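Local coordinates for foldase protein PrsA (Streptococcus pneumoniae, PDB 5TVL), which probably assists the folding of secreted proteins outside the cell membrane, as a lipoprotein with peptidyl-prolyl cis-trans isomerase activity, at residues Gly45-Asp50 and Val96-Glu101; Thr35-Phe40 and Ile86-Leu91; Ala58-Gln63 and Glu80-Gln85. One frame throughout, in Å; residues are numbered along the deposited sequence.

Contact 1: residues Gly45-Asp50 and Val96-Glu101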
ATOM      1  N   GLY A  45     -16.057 -22.267   4.903  1.00 33.31           N
ATOM      2  CA  GLY A  45     -17.371 -21.888   4.362  1.00 34.83           C
ATOM      3  C   GLY A  45     -18.474 -21.692   5.388  1.00 36.82           C
ATOM      4  O   GLY A  45     -19.230 -20.715   5.320  1.00 37.92           O
ATOM      5  N   SER A  46     -18.556 -22.626   6.336  1.00 38.12           N
ATOM      6  CA  SER A  46     -19.536 -22.580   7.439  1.00 40.12           C
ATOM      7  C   SER A  46     -19.476 -21.310   8.303  1.00 38.93           C
ATOM      8  O   SER A  46     -20.508 -20.867   8.819  1.00 41.61           O
ATOM      9  CB  SER A  46     -19.364 -23.805   8.343  1.00 41.03           C
ATOM     10  OG  SER A  46     -17.999 -24.012   8.669  1.00 40.53           O
ATOM     11  N   GLU A  47     -18.282 -20.736   8.451  1.00 36.21           N
ATOM     12  CA  GLU A  47     -18.092 -19.521   9.260  1.00 37.13           C
ATOM     13  C   GLU A  47     -18.695 -18.261   8.644  1.00 39.58           C
ATOM     14  O   GLU A  47     -19.022 -17.318   9.371  1.00 40.82           O
ATOM     15  CB  GLU A  47     -16.606 -19.269   9.523  1.00 34.91           C
ATOM     16  CG  GLU A  47     -15.918 -20.385  10.286  1.00 34.98           C
ATOM     17  CD  GLU A  47     -14.512 -20.024  10.701  1.00 35.67           C
ATOM     18  OE1 GLU A  47     -13.580 -20.753  10.302  1.00 36.31           O
ATOM     19  OE2 GLU A  47     -14.338 -19.016  11.422  1.00 35.98           O
ATOM     20  N   LEU A  48     -18.829 -18.238   7.317  1.00 41.27           N
ATOM     21  CA  LEU A  48     -19.234 -17.031   6.600  1.00 44.57           C
ATOM     22  C   LEU A  48     -20.740 -16.982   6.376  1.00 50.46           C
ATOM     23  O   LEU A  48     -21.325 -17.914   5.818  1.00 49.72           O
ATOM     24  CB  LEU A  48     -18.498 -16.941   5.260  1.00 42.90           C
ATOM     25  CG  LEU A  48     -18.698 -15.677   4.416  1.00 44.05           C
ATOM     26  CD1 LEU A  48     -18.476 -14.399   5.217  1.00 45.37           C
ATOM     27  CD2 LEU A  48     -17.765 -15.724   3.219  1.00 42.68           C
ATOM     28  N   ASP A  49     -21.347 -15.878   6.809  1.00 58.82           N
ATOM     29  CA  ASP A  49     -22.774 -15.625   6.634  1.00 70.07           C
ATOM     30  C   ASP A  49     -23.030 -15.060   5.234  1.00 79.23           C
ATOM     31  O   ASP A  49     -22.209 -14.304   4.706  1.00 83.64           O
ATOM     32  CB  ASP A  49     -23.245 -14.630   7.707  1.00 75.47           C
ATOM     33  CG  ASP A  49     -24.761 -14.513   7.798  1.00 84.84           C
ATOM     34  OD1 ASP A  49     -25.483 -15.460   7.413  1.00 90.68           O
ATOM     35  OD2 ASP A  49     -25.235 -13.456   8.267  1.00 89.16           O
ATOM     36  N   ASP A  50     -24.165 -15.425   4.640  1.00 78.30           N
ATOM     37  CA  ASP A  50     -24.546 -14.925   3.307  1.00 83.15           C
ATOM     38  C   ASP A  50     -24.989 -13.455   3.275  1.00 75.68           C
ATOM     39  O   ASP A  50     -25.027 -12.860   2.200  1.00 68.82           O
ATOM     40  CB  ASP A  50     -25.644 -15.803   2.690  1.00 91.63           C
ATOM     41  CG  ASP A  50     -25.126 -17.159   2.256  1.00104.27           C
ATOM     42  OD1 ASP A  50     -24.250 -17.206   1.366  1.00 96.03           O
ATOM     43  OD2 ASP A  50     -25.599 -18.176   2.803  1.00118.60           O
ATOM     44  N   VAL A  96      -6.683 -15.641   6.342  1.00 46.54           N
ATOM     45  CA  VAL A  96      -5.447 -14.856   6.522  1.00 45.80           C
ATOM     46  C   VAL A  96      -5.421 -14.127   7.879  1.00 46.47           C
ATOM     47  O   VAL A  96      -4.351 -13.974   8.481  1.00 50.25           O
ATOM     48  CB  VAL A  96      -5.231 -13.867   5.337  1.00 45.56           C
ATOM     49  CG1 VAL A  96      -4.098 -12.883   5.605  1.00 44.95           C
ATOM     50  CG2 VAL A  96      -4.951 -14.635   4.046  1.00 45.79           C
ATOM     51  N   LYS A  97      -6.586 -13.691   8.357  1.00 46.15           N
ATOM     52  CA  LYS A  97      -6.697 -13.070   9.686  1.00 47.29           C
ATOM     53  C   LYS A  97      -6.375 -14.056  10.818  1.00 49.52           C
ATOM     54  O   LYS A  97      -5.750 -13.667  11.798  1.00 55.80           O
ATOM     55  CB  LYS A  97      -8.093 -12.468   9.889  1.00 48.99           C
ATOM     56  CG  LYS A  97      -8.237 -11.541  11.091  1.00 52.59           C
ATOM     57  CD  LYS A  97      -9.681 -11.080  11.243  1.00 55.68           C
ATOM     58  CE  LYS A  97      -9.912 -10.257  12.501  1.00 58.08           C
ATOM     59  NZ  LYS A  97      -9.486  -8.842  12.349  1.00 63.92           N
ATOM     60  N   LYS A  98      -6.796 -15.315  10.682  1.00 53.94           N
ATOM     61  CA  LYS A  98      -6.523 -16.351  11.701  1.00 53.65           C
ATOM     62  C   LYS A  98      -5.038 -16.666  11.857  1.00 55.11           C
ATOM     63  O   LYS A  98      -4.537 -16.754  12.984  1.00 61.24           O
ATOM     64  CB  LYS A  98      -7.250 -17.663  11.380  1.00 53.16           C
ATOM     65  CG  LYS A  98      -8.750 -17.622  11.581  1.00 54.11           C
ATOM     66  CD  LYS A  98      -9.322 -19.028  11.603  1.00 55.89           C
ATOM     67  CE  LYS A  98     -10.837 -19.017  11.712  1.00 56.77           C
ATOM     68  NZ  LYS A  98     -11.403 -20.396  11.729  1.00 57.17           N
ATOM     69  N   VAL A  99      -4.348 -16.858  10.731  1.00 50.41           N
ATOM     70  CA  VAL A  99      -2.924 -17.215  10.748  1.00 50.68           C
ATOM     71  C   VAL A  99      -2.080 -16.016  11.203  1.00 51.72           C
ATOM     72  O   VAL A  99      -1.092 -16.191  11.922  1.00 55.48           O
ATOM     73  CB  VAL A  99      -2.442 -17.773   9.382  1.00 50.09           C
ATOM     74  CG1 VAL A  99      -0.945 -18.076   9.407  1.00 52.19           C
ATOM     75  CG2 VAL A  99      -3.218 -19.034   9.017  1.00 49.82           C
ATOM     76  N   ALA A 100      -2.478 -14.808  10.798  1.00 49.38           N
ATOM     77  CA  ALA A 100      -1.832 -13.577  11.266  1.00 46.39           C
ATOM     78  C   ALA A 100      -1.976 -13.411  12.780  1.00 45.69           C
ATOM     79  O   ALA A 100      -1.010 -13.066  13.453  1.00 44.49           O
ATOM     80  CB  ALA A 100      -2.405 -12.366  10.543  1.00 45.90           C
ATOM     81  N   GLU A 101      -3.182 -13.653  13.296  1.00 46.77           N
ATOM     82  CA  GLU A 101      -3.440 -13.693  14.744  1.00 50.44           C
ATOM     83  C   GLU A 101      -2.617 -14.777  15.453  1.00 53.20           C
ATOM     84  O   GLU A 101      -2.061 -14.533  16.524  1.00 52.53           O
ATOM     85  CB  GLU A 101      -4.933 -13.916  15.036  1.00 53.92           C
ATOM     86  CG  GLU A 101      -5.791 -12.668  14.910  1.00 57.94           C
ATOM     87  CD  GLU A 101      -7.256 -12.922  15.229  1.00 64.68           C
ATOM     88  OE1 GLU A 101      -7.855 -13.844  14.633  1.00 68.85           O
ATOM     89  OE2 GLU A 101      -7.814 -12.188  16.073  1.00 68.74           O
TER

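Contact 2: residues Thr35-Phe40 and Ile86-Leu91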
ATOM      1  N   THR A  35     -10.395 -24.038  -8.117  1.00 33.25           N
ATOM      2  CA  THR A  35      -9.713 -24.870  -7.118  1.00 33.96           C
ATOM      3  C   THR A  35      -9.621 -24.182  -5.756  1.00 32.47           C
ATOM      4  O   THR A  35      -9.921 -24.792  -4.727  1.00 32.87           O
ATOM      5  CB  THR A  35      -8.301 -25.264  -7.589  1.00 35.19           C
ATOM      6  OG1 THR A  35      -8.398 -25.907  -8.866  1.00 37.41           O
ATOM      7  CG2 THR A  35      -7.641 -26.219  -6.605  1.00 37.93           C
ATOM      8  N   ILE A  36      -9.208 -22.919  -5.765  1.00 31.44           N
ATOM      9  CA  ILE A  36      -9.154 -22.097  -4.554  1.00 31.09           C
ATOM     10  C   ILE A  36     -10.545 -22.009  -3.913  1.00 32.15           C
ATOM     11  O   ILE A  36     -10.671 -22.191  -2.700  1.00 31.61           O
ATOM     12  CB  ILE A  36      -8.573 -20.684  -4.845  1.00 30.40           C
ATOM     13  CG1 ILE A  36      -7.076 -20.792  -5.170  1.00 31.25           C
ATOM     14  CG2 ILE A  36      -8.781 -19.737  -3.665  1.00 30.25           C
ATOM     15  CD1 ILE A  36      -6.499 -19.574  -5.857  1.00 32.09           C
ATOM     16  N   GLN A  37     -11.579 -21.762  -4.722  1.00 34.01           N
ATOM     17  CA  GLN A  37     -12.955 -21.687  -4.215  1.00 37.00           C
ATOM     18  C   GLN A  37     -13.379 -22.941  -3.462  1.00 38.57           C
ATOM     19  O   GLN A  37     -13.925 -22.838  -2.365  1.00 38.95           O
ATOM     20  CB  GLN A  37     -13.958 -21.421  -5.342  1.00 41.64           C
ATOM     21  CG  GLN A  37     -15.412 -21.637  -4.927  1.00 46.93           C
ATOM     22  CD  GLN A  37     -16.407 -20.968  -5.840  1.00 53.83           C
ATOM     23  OE1 GLN A  37     -17.396 -20.404  -5.374  1.00 62.40           O
ATOM     24  NE2 GLN A  37     -16.162 -21.031  -7.145  1.00 53.60           N
ATOM     25  N   LYS A  38     -13.149 -24.109  -4.065  1.00 41.50           N
ATOM     26  CA  LYS A  38     -13.568 -25.394  -3.472  1.00 44.70           C
ATOM     27  C   LYS A  38     -12.872 -25.721  -2.145  1.00 43.98           C
ATOM     28  O   LYS A  38     -13.513 -26.208  -1.209  1.00 43.77           O
ATOM     29  CB  LYS A  38     -13.365 -26.557  -4.454  1.00 48.09           C
ATOM     30  CG  LYS A  38     -14.486 -26.716  -5.469  1.00 51.78           C
ATOM     31  CD  LYS A  38     -14.398 -28.062  -6.170  1.00 56.67           C
ATOM     32  CE  LYS A  38     -15.516 -28.239  -7.184  1.00 62.88           C
ATOM     33  NZ  LYS A  38     -16.842 -28.464  -6.544  1.00 67.29           N
ATOM     34  N   VAL A  39     -11.570 -25.456  -2.075  1.00 41.20           N
ATOM     35  CA  VAL A  39     -10.789 -25.726  -0.867  1.00 41.67           C
ATOM     36  C   VAL A  39     -11.186 -24.772   0.268  1.00 38.94           C
ATOM     37  O   VAL A  39     -11.384 -25.212   1.403  1.00 38.85           O
ATOM     38  CB  VAL A  39      -9.265 -25.658  -1.145  1.00 43.29           C
ATOM     39  CG1 VAL A  39      -8.457 -25.748   0.145  1.00 46.10           C
ATOM     40  CG2 VAL A  39      -8.851 -26.772  -2.098  1.00 46.71           C
ATOM     41  N   PHE A  40     -11.296 -23.481  -0.043  1.00 35.55           N
ATOM     42  CA  PHE A  40     -11.642 -22.469   0.965  1.00 34.07           C
ATOM     43  C   PHE A  40     -13.101 -22.541   1.418  1.00 35.86           C
ATOM     44  O   PHE A  40     -13.417 -22.111   2.530  1.00 36.94           O
ATOM     45  CB  PHE A  40     -11.269 -21.050   0.499  1.00 32.05           C
ATOM     46  CG  PHE A  40      -9.831 -20.693   0.769  1.00 32.29           C
ATOM     47  CD1 PHE A  40      -8.813 -21.161  -0.059  1.00 32.73           C
ATOM     48  CD2 PHE A  40      -9.487 -19.913   1.873  1.00 32.37           C
ATOM     49  CE1 PHE A  40      -7.486 -20.843   0.198  1.00 34.53           C
ATOM     50  CE2 PHE A  40      -8.162 -19.597   2.134  1.00 33.80           C
ATOM     51  CZ  PHE A  40      -7.161 -20.060   1.298  1.00 35.35           C
ATOM     52  N   ILE A  86     -16.815 -13.109  -4.655  1.00 33.30           N
ATOM     53  CA  ILE A  86     -16.810 -12.261  -3.455  1.00 33.46           C
ATOM     54  C   ILE A  86     -16.739 -13.133  -2.197  1.00 34.12           C
ATOM     55  O   ILE A  86     -15.953 -12.859  -1.292  1.00 32.89           O
ATOM     56  CB  ILE A  86     -18.059 -11.349  -3.380  1.00 34.53           C
ATOM     57  CG1 ILE A  86     -18.042 -10.316  -4.517  1.00 35.71           C
ATOM     58  CG2 ILE A  86     -18.129 -10.622  -2.035  1.00 35.19           C
ATOM     59  CD1 ILE A  86     -19.392  -9.681  -4.792  1.00 37.08           C
ATOM     60  N   ARG A  87     -17.576 -14.167  -2.157  1.00 35.72           N
ATOM     61  CA  ARG A  87     -17.562 -15.166  -1.083  1.00 35.87           C
ATOM     62  C   ARG A  87     -16.175 -15.803  -0.891  1.00 33.98           C
ATOM     63  O   ARG A  87     -15.695 -15.908   0.237  1.00 32.76           O
ATOM     64  CB  ARG A  87     -18.615 -16.247  -1.359  1.00 38.37           C
ATOM     65  CG  ARG A  87     -18.719 -17.313  -0.289  1.00 42.12           C
ATOM     66  CD  ARG A  87     -19.970 -18.152  -0.447  1.00 47.32           C
ATOM     67  NE  ARG A  87     -20.072 -19.134   0.634  1.00 56.56           N
ATOM     68  CZ  ARG A  87     -20.477 -18.877   1.880  1.00 58.86           C
ATOM     69  NH1 ARG A  87     -20.851 -17.651   2.256  1.00 59.89           N
ATOM     70  NH2 ARG A  87     -20.515 -19.868   2.767  1.00 69.38           N
ATOM     71  N   THR A  88     -15.539 -16.207  -1.991  1.00 32.41           N
ATOM     72  CA  THR A  88     -14.192 -16.795  -1.951  1.00 31.57           C
ATOM     73  C   THR A  88     -13.163 -15.816  -1.367  1.00 32.10           C
ATOM     74  O   THR A  88     -12.361 -16.192  -0.509  1.00 32.14           O
ATOM     75  CB  THR A  88     -13.733 -17.235  -3.359  1.00 30.67           C
ATOM     76  OG1 THR A  88     -14.729 -18.085  -3.949  1.00 30.95           O
ATOM     77  CG2 THR A  88     -12.398 -17.980  -3.297  1.00 30.74           C
ATOM     78  N   SER A  89     -13.203 -14.568  -1.839  1.00 31.95           N
ATOM     79  CA  SER A  89     -12.355 -13.485  -1.323  1.00 31.06           C
ATOM     80  C   SER A  89     -12.515 -13.309   0.188  1.00 31.14           C
ATOM     81  O   SER A  89     -11.524 -13.182   0.915  1.00 32.24           O
ATOM     82  CB  SER A  89     -12.676 -12.164  -2.035  1.00 31.70           C
ATOM     83  OG  SER A  89     -12.196 -11.050  -1.297  1.00 36.00           O
ATOM     84  N   LYS A  90     -13.764 -13.297   0.645  1.00 29.50           N
ATOM     85  CA  LYS A  90     -14.061 -13.185   2.069  1.00 29.57           C
ATOM     86  C   LYS A  90     -13.552 -14.386   2.864  1.00 28.96           C
ATOM     87  O   LYS A  90     -13.066 -14.216   3.974  1.00 29.51           O
ATOM     88  CB  LYS A  90     -15.558 -12.971   2.307  1.00 30.61           C
ATOM     89  CG  LYS A  90     -16.025 -11.567   1.958  1.00 32.03           C
ATOM     90  CD  LYS A  90     -17.453 -11.327   2.411  1.00 35.77           C
ATOM     91  CE  LYS A  90     -18.040 -10.072   1.783  1.00 38.14           C
ATOM     92  NZ  LYS A  90     -17.310  -8.827   2.158  1.00 40.30           N
ATOM     93  N   LEU A  91     -13.654 -15.588   2.296  1.00 28.50           N
ATOM     94  CA  LEU A  91     -13.115 -16.798   2.939  1.00 28.22           C
ATOM     95  C   LEU A  91     -11.582 -16.828   2.990  1.00 28.21           C
ATOM     96  O   LEU A  91     -11.011 -17.418   3.905  1.00 28.22           O
ATOM     97  CB  LEU A  91     -13.648 -18.070   2.254  1.00 28.36           C
ATOM     98  CG  LEU A  91     -15.154 -18.336   2.391  1.00 28.47           C
ATOM     99  CD1 LEU A  91     -15.581 -19.508   1.517  1.00 29.11           C
ATOM    100  CD2 LEU A  91     -15.550 -18.570   3.840  1.00 29.09           C
TER

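Contact 3: residues Ala58-Gln63 and Glu80-Gln85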
ATOM      1  N   ALA A  58     -24.585  -5.923  -3.313  1.00 38.17           N
ATOM      2  CA  ALA A  58     -25.562  -4.831  -3.349  1.00 39.02           C
ATOM      3  C   ALA A  58     -24.860  -3.476  -3.433  1.00 38.66           C
ATOM      4  O   ALA A  58     -25.255  -2.620  -4.226  1.00 39.32           O
ATOM      5  CB  ALA A  58     -26.474  -4.878  -2.131  1.00 41.53           C
ATOM      6  N   GLU A  59     -23.834  -3.288  -2.603  1.00 39.35           N
ATOM      7  CA  GLU A  59     -22.974  -2.096  -2.659  1.00 47.56           C
ATOM      8  C   GLU A  59     -22.341  -1.962  -4.047  1.00 43.95           C
ATOM      9  O   GLU A  59     -22.325  -0.877  -4.633  1.00 43.45           O
ATOM     10  CB  GLU A  59     -21.885  -2.170  -1.568  1.00 54.35           C
ATOM     11  CG  GLU A  59     -20.831  -1.058  -1.568  1.00 64.46           C
ATOM     12  CD  GLU A  59     -21.403   0.340  -1.383  1.00 76.85           C
ATOM     13  OE1 GLU A  59     -22.489   0.483  -0.779  1.00 96.06           O
ATOM     14  OE2 GLU A  59     -20.755   1.309  -1.834  1.00 79.12           O
ATOM     15  N   GLU A  60     -21.843  -3.081  -4.564  1.00 41.02           N
ATOM     16  CA  GLU A  60     -21.188  -3.132  -5.872  1.00 42.22           C
ATOM     17  C   GLU A  60     -22.152  -2.765  -7.004  1.00 41.80           C
ATOM     18  O   GLU A  60     -21.779  -2.045  -7.925  1.00 38.69           O
ATOM     19  CB  GLU A  60     -20.597  -4.524  -6.099  1.00 41.37           C
ATOM     20  CG  GLU A  60     -19.508  -4.595  -7.144  1.00 47.23           C
ATOM     21  CD  GLU A  60     -18.890  -5.978  -7.221  1.00 53.00           C
ATOM     22  OE1 GLU A  60     -18.455  -6.501  -6.172  1.00 55.03           O
ATOM     23  OE2 GLU A  60     -18.824  -6.553  -8.327  1.00 51.53           O
ATOM     24  N   LYS A  61     -23.393  -3.240  -6.914  1.00 42.94           N
ATOM     25  CA  LYS A  61     -24.421  -2.927  -7.911  1.00 46.44           C
ATOM     26  C   LYS A  61     -24.787  -1.437  -7.916  1.00 48.04           C
ATOM     27  O   LYS A  61     -25.043  -0.873  -8.981  1.00 58.09           O
ATOM     28  CB  LYS A  61     -25.671  -3.786  -7.683  1.00 51.05           C
ATOM     29  CG  LYS A  61     -26.650  -3.800  -8.849  1.00 58.67           C
ATOM     30  CD  LYS A  61     -27.855  -4.690  -8.567  1.00 69.91           C
ATOM     31  CE  LYS A  61     -27.492  -6.170  -8.568  1.00 75.63           C
ATOM     32  NZ  LYS A  61     -28.693  -7.048  -8.558  1.00 83.22           N
ATOM     33  N   LYS A  62     -24.812  -0.809  -6.739  1.00 50.08           N
ATOM     34  CA  LYS A  62     -25.058   0.636  -6.630  1.00 52.33           C
ATOM     35  C   LYS A  62     -23.920   1.458  -7.232  1.00 48.11           C
ATOM     36  O   LYS A  62     -24.168   2.452  -7.914  1.00 46.89           O
ATOM     37  CB  LYS A  62     -25.260   1.063  -5.171  1.00 62.46           C
ATOM     38  CG  LYS A  62     -26.593   0.646  -4.568  1.00 72.05           C
ATOM     39  CD  LYS A  62     -26.913   1.434  -3.305  1.00 81.08           C
ATOM     40  CE  LYS A  62     -27.453   2.822  -3.626  1.00 86.59           C
ATOM     41  NZ  LYS A  62     -27.810   3.589  -2.401  1.00 93.22           N
ATOM     42  N   GLN A  63     -22.682   1.044  -6.964  1.00 43.91           N
ATOM     43  CA  GLN A  63     -21.491   1.726  -7.489  1.00 42.38           C
ATOM     44  C   GLN A  63     -21.472   1.809  -9.016  1.00 37.46           C
ATOM     45  O   GLN A  63     -21.209   2.870  -9.575  1.00 35.90           O
ATOM     46  CB  GLN A  63     -20.213   1.031  -7.015  1.00 40.77           C
ATOM     47  CG  GLN A  63     -19.895   1.249  -5.549  1.00 43.92           C
ATOM     48  CD  GLN A  63     -18.604   0.576  -5.118  1.00 45.60           C
ATOM     49  OE1 GLN A  63     -18.054  -0.275  -5.827  1.00 42.43           O
ATOM     50  NE2 GLN A  63     -18.112   0.957  -3.946  1.00 49.04           N
ATOM     51  N   GLU A  80     -24.139 -14.508 -10.679  1.00 45.33           N
ATOM     52  CA  GLU A  80     -23.992 -15.692  -9.818  1.00 47.79           C
ATOM     53  C   GLU A  80     -22.537 -15.964  -9.422  1.00 43.05           C
ATOM     54  O   GLU A  80     -22.220 -16.063  -8.240  1.00 41.35           O
ATOM     55  CB  GLU A  80     -24.583 -16.923 -10.526  1.00 55.05           C
ATOM     56  CG  GLU A  80     -24.662 -18.192  -9.681  1.00 66.41           C
ATOM     57  CD  GLU A  80     -25.345 -19.349 -10.402  1.00 81.03           C
ATOM     58  OE1 GLU A  80     -26.361 -19.121 -11.098  1.00 86.06           O
ATOM     59  OE2 GLU A  80     -24.872 -20.499 -10.263  1.00 84.38           O
ATOM     60  N   THR A  81     -21.665 -16.081 -10.417  1.00 42.08           N
ATOM     61  CA  THR A  81     -20.253 -16.413 -10.188  1.00 42.36           C
ATOM     62  C   THR A  81     -19.411 -15.232  -9.655  1.00 36.34           C
ATOM     63  O   THR A  81     -18.307 -15.443  -9.147  1.00 30.42           O
ATOM     64  CB  THR A  81     -19.607 -17.031 -11.453  1.00 46.52           C
ATOM     65  OG1 THR A  81     -18.394 -17.704 -11.093  1.00 59.06           O
ATOM     66  CG2 THR A  81     -19.306 -15.987 -12.501  1.00 45.25           C
ATOM     67  N   ARG A  82     -19.923 -14.004  -9.786  1.00 34.50           N
ATOM     68  CA  ARG A  82     -19.351 -12.852  -9.080  1.00 32.73           C
ATOM     69  C   ARG A  82     -19.646 -12.953  -7.583  1.00 33.58           C
ATOM     70  O   ARG A  82     -18.757 -12.757  -6.758  1.00 32.29           O
ATOM     71  CB  ARG A  82     -19.887 -11.519  -9.631  1.00 32.17           C
ATOM     72  CG  ARG A  82     -19.400 -10.266  -8.898  1.00 32.64           C
ATOM     73  CD  ARG A  82     -17.882 -10.241  -8.697  1.00 33.49           C
ATOM     74  NE  ARG A  82     -17.420  -9.091  -7.918  1.00 33.72           N
ATOM     75  CZ  ARG A  82     -16.272  -9.036  -7.233  1.00 34.79           C
ATOM     76  NH1 ARG A  82     -15.419 -10.066  -7.203  1.00 34.99           N
ATOM     77  NH2 ARG A  82     -15.966  -7.927  -6.563  1.00 35.09           N
ATOM     78  N   LYS A  83     -20.903 -13.245  -7.250  1.00 36.02           N
ATOM     79  CA  LYS A  83     -21.328 -13.490  -5.867  1.00 37.53           C
ATOM     80  C   LYS A  83     -20.497 -14.614  -5.233  1.00 35.98           C
ATOM     81  O   LYS A  83     -20.150 -14.534  -4.059  1.00 37.05           O
ATOM     82  CB  LYS A  83     -22.825 -13.827  -5.820  1.00 41.42           C
ATOM     83  CG  LYS A  83     -23.451 -13.816  -4.439  1.00 46.93           C
ATOM     84  CD  LYS A  83     -24.930 -14.188  -4.495  1.00 51.53           C
ATOM     85  CE  LYS A  83     -25.432 -14.685  -3.145  1.00 55.17           C
ATOM     86  NZ  LYS A  83     -26.864 -15.094  -3.174  1.00 58.41           N
ATOM     87  N   ALA A  84     -20.167 -15.635  -6.023  1.00 34.94           N
ATOM     88  CA  ALA A  84     -19.276 -16.720  -5.590  1.00 34.85           C
ATOM     89  C   ALA A  84     -17.821 -16.267  -5.410  1.00 35.40           C
ATOM     90  O   ALA A  84     -17.138 -16.724  -4.491  1.00 39.11           O
ATOM     91  CB  ALA A  84     -19.344 -17.877  -6.573  1.00 34.78           C
ATOM     92  N   GLN A  85     -17.349 -15.390  -6.300  1.00 34.25           N
ATOM     93  CA  GLN A  85     -16.002 -14.809  -6.204  1.00 32.74           C
ATOM     94  C   GLN A  85     -15.817 -13.941  -4.957  1.00 32.64           C
ATOM     95  O   GLN A  85     -14.781 -14.025  -4.296  1.00 31.78           O
ATOM     96  CB  GLN A  85     -15.690 -13.976  -7.450  1.00 33.55           C
ATOM     97  CG  GLN A  85     -14.250 -13.497  -7.555  1.00 34.08           C
ATOM     98  CD  GLN A  85     -13.953 -12.859  -8.898  1.00 36.11           C
ATOM     99  OE1 GLN A  85     -14.783 -12.127  -9.446  1.00 36.91           O
ATOM    100  NE2 GLN A  85     -12.768 -13.134  -9.440  1.00 37.49           N
TER

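Contact 1: residues Gly45-Asp50 and Val96-Glu101
K98 NZ lies 2.6 Å from E47 OE1, a hydrogen-bonded salt bridge that carries the whole of this small contact. The ammonium sits on the syn side of OE1, the side of the other oxygen, and 17° out of the carboxylate plane; E47 OE2 is 3.3 Å from K98 NZ, too far to count as an equal partner. Behind the nitrogen, K98 CE stands 3.5 Å from both E47 OE1 and E47 OE2, which puts the last carbon of the lysine across the end of the carboxylate. Both side chains have to be long to meet. Their CA atoms are 12.2 Å apart, and the two come from opposite directions, each stretched out beyond CG. In both, CG stands beside the backbone N and opposite the carbonyl carbon (chi1 -61° in E47, -72° in K98), and from there the extended chains run at one another. E47 belongs to the connection between helix 25-44 and helix 50-64, in a turn where L48 N bonds back to G45 O at 3.2 Å; K98 is near the C-terminal end of helix 79-102. The bridge thus pins an interhelical loop to the flank of a long helix, in the helical part of the chain, which is built round helix 79-102. It lies at the surface, and solvent probably screens much of the attraction between the charges. Beside the bridge the loop also packs on earlier turns of helix 79-102, E47 on L94 and L48 on R87, K90 and L91. The same helix is engaged by later parts of the chain: V96 packs on helix 242-255, and E101 OE2 forms a salt bridge with K231.

Contact 2: residues Thr35-Phe40 and Ile86-Leu91
F40 and L91 make the buried end of this helix crossing, with F40 CB 4.2 Å from L91 CB. Both CB atoms point at the opposite helix. The leucine then turns one methyl onto the backbone: L91 CD1 lies 3.5 Å from F40 O. In return the phenylalanine ring offers its edge, with F40 CD2 3.6 Å from L91 O and that oxygen close to the ring plane. Each residue therefore sets its side chain against the carbonyl of the other; F40 also reaches on along helix 79-102 to V92 and A95. The short segments of helices 25-44 and 79-102 come within 9.6 Å of each other, axis to axis, with their directions 58° apart, a steep crossing inside the helical foldase part of the chain. The other end is partly exposed, although the backbones come nearest there, with Q37 CA 5.5 Å from T88 CA. Here T88 does the touching: T88 CG2 lies 4.0 Å from I36 CG2, the two side chains meeting at about a right angle, and 3.9 Å from Q37 CA. T88 OG1, beside the backbone N (chi1 -53°), is 3.7 Å from Q37 CB but is hydrogen-bonded to A84 O, one turn back in its own helix. The extended Q37 chain passes across this hydroxyl without bonding to it and touches A84 farther down. Beyond the crossing, R87 NE forms a salt bridge with E41 OE1 of the first helix, while T35 and V39 pack on I12 and M7 of the second subunit, another copy of the protein.

Contact 3: residues Ala58-Gln63 and Glu80-Gln85
The carboxylate of E60 and the guanidinium of R82 are turned 46° against each other, and the two side chains meet at a slant. The arginine presents the side that carries NE and NH2, so each nitrogen takes one oxygen. R82 NE bonds to E60 OE2 at 2.9 Å with an N-H...O angle of 162°, using the syn lone pair of that oxygen and staying close to the guanidinium plane. R82 NH2 bonds to E60 OE1, also at 2.9 Å, but this one is less straight: the nitrogen comes from above the carboxylate plane, and the oxygen is tilted from the guanidinium plane. The twist between the planes is thus absorbed mainly by the NH2 bond. E60 reaches the arginine as an extended chain, whereas R82 is bent at CB-CG (chi2 49°), which swings its NE edge round to face the glutamate. The far nitrogen is occupied too, since R82 NH1 donates to Q85 OE1 at 3.1 Å, approaching above the amide plane. With three nitrogens bonded, the guanidinium is held against rotation. E60 OE2 is the more crowded oxygen: besides R82 NE it is hydrogen-bonded to Y68 OH and to a glycerol, probably from the crystallisation liquor. E60 is buried, and this paired positive charge together with the tyrosine hydroxyl would probably favour the ionised carboxylate. Q63, further along the helix, bonds through OE1 to Q179 NE2 of the third subunit, another copy of the protein. Within the chain, the salt bridge ties helix 50-64 to the beginning of helix 79-102, while helix 68-74, from the connection between them, lays Y68 and L72 against R82, and I86 touches E60 from the next turn of helix 79-102.

From the N terminus, helix 25-44 supplies T35-F40 of contact 2, the loop after it supplies G45-D50 of contact 1, and helix 50-64 supplies A58-Q63 of contact 3. Their partners all lie on helix 79-102, in the order contact 3, contact 2, contact 1. Its first turns close contact 3, the shortest loop, around helix 68-74; I86-L91 closes contact 2 and V96-E101 closes contact 1. Contact 3 is therefore nested inside both larger loops, whereas contacts 1 and 2 cross. Helix 79-102 is the common spine, to which two earlier helices and the loop joining them are fastened. R87 links contacts 1 and 2, its NH2 lying 3.0 Å from G45 O.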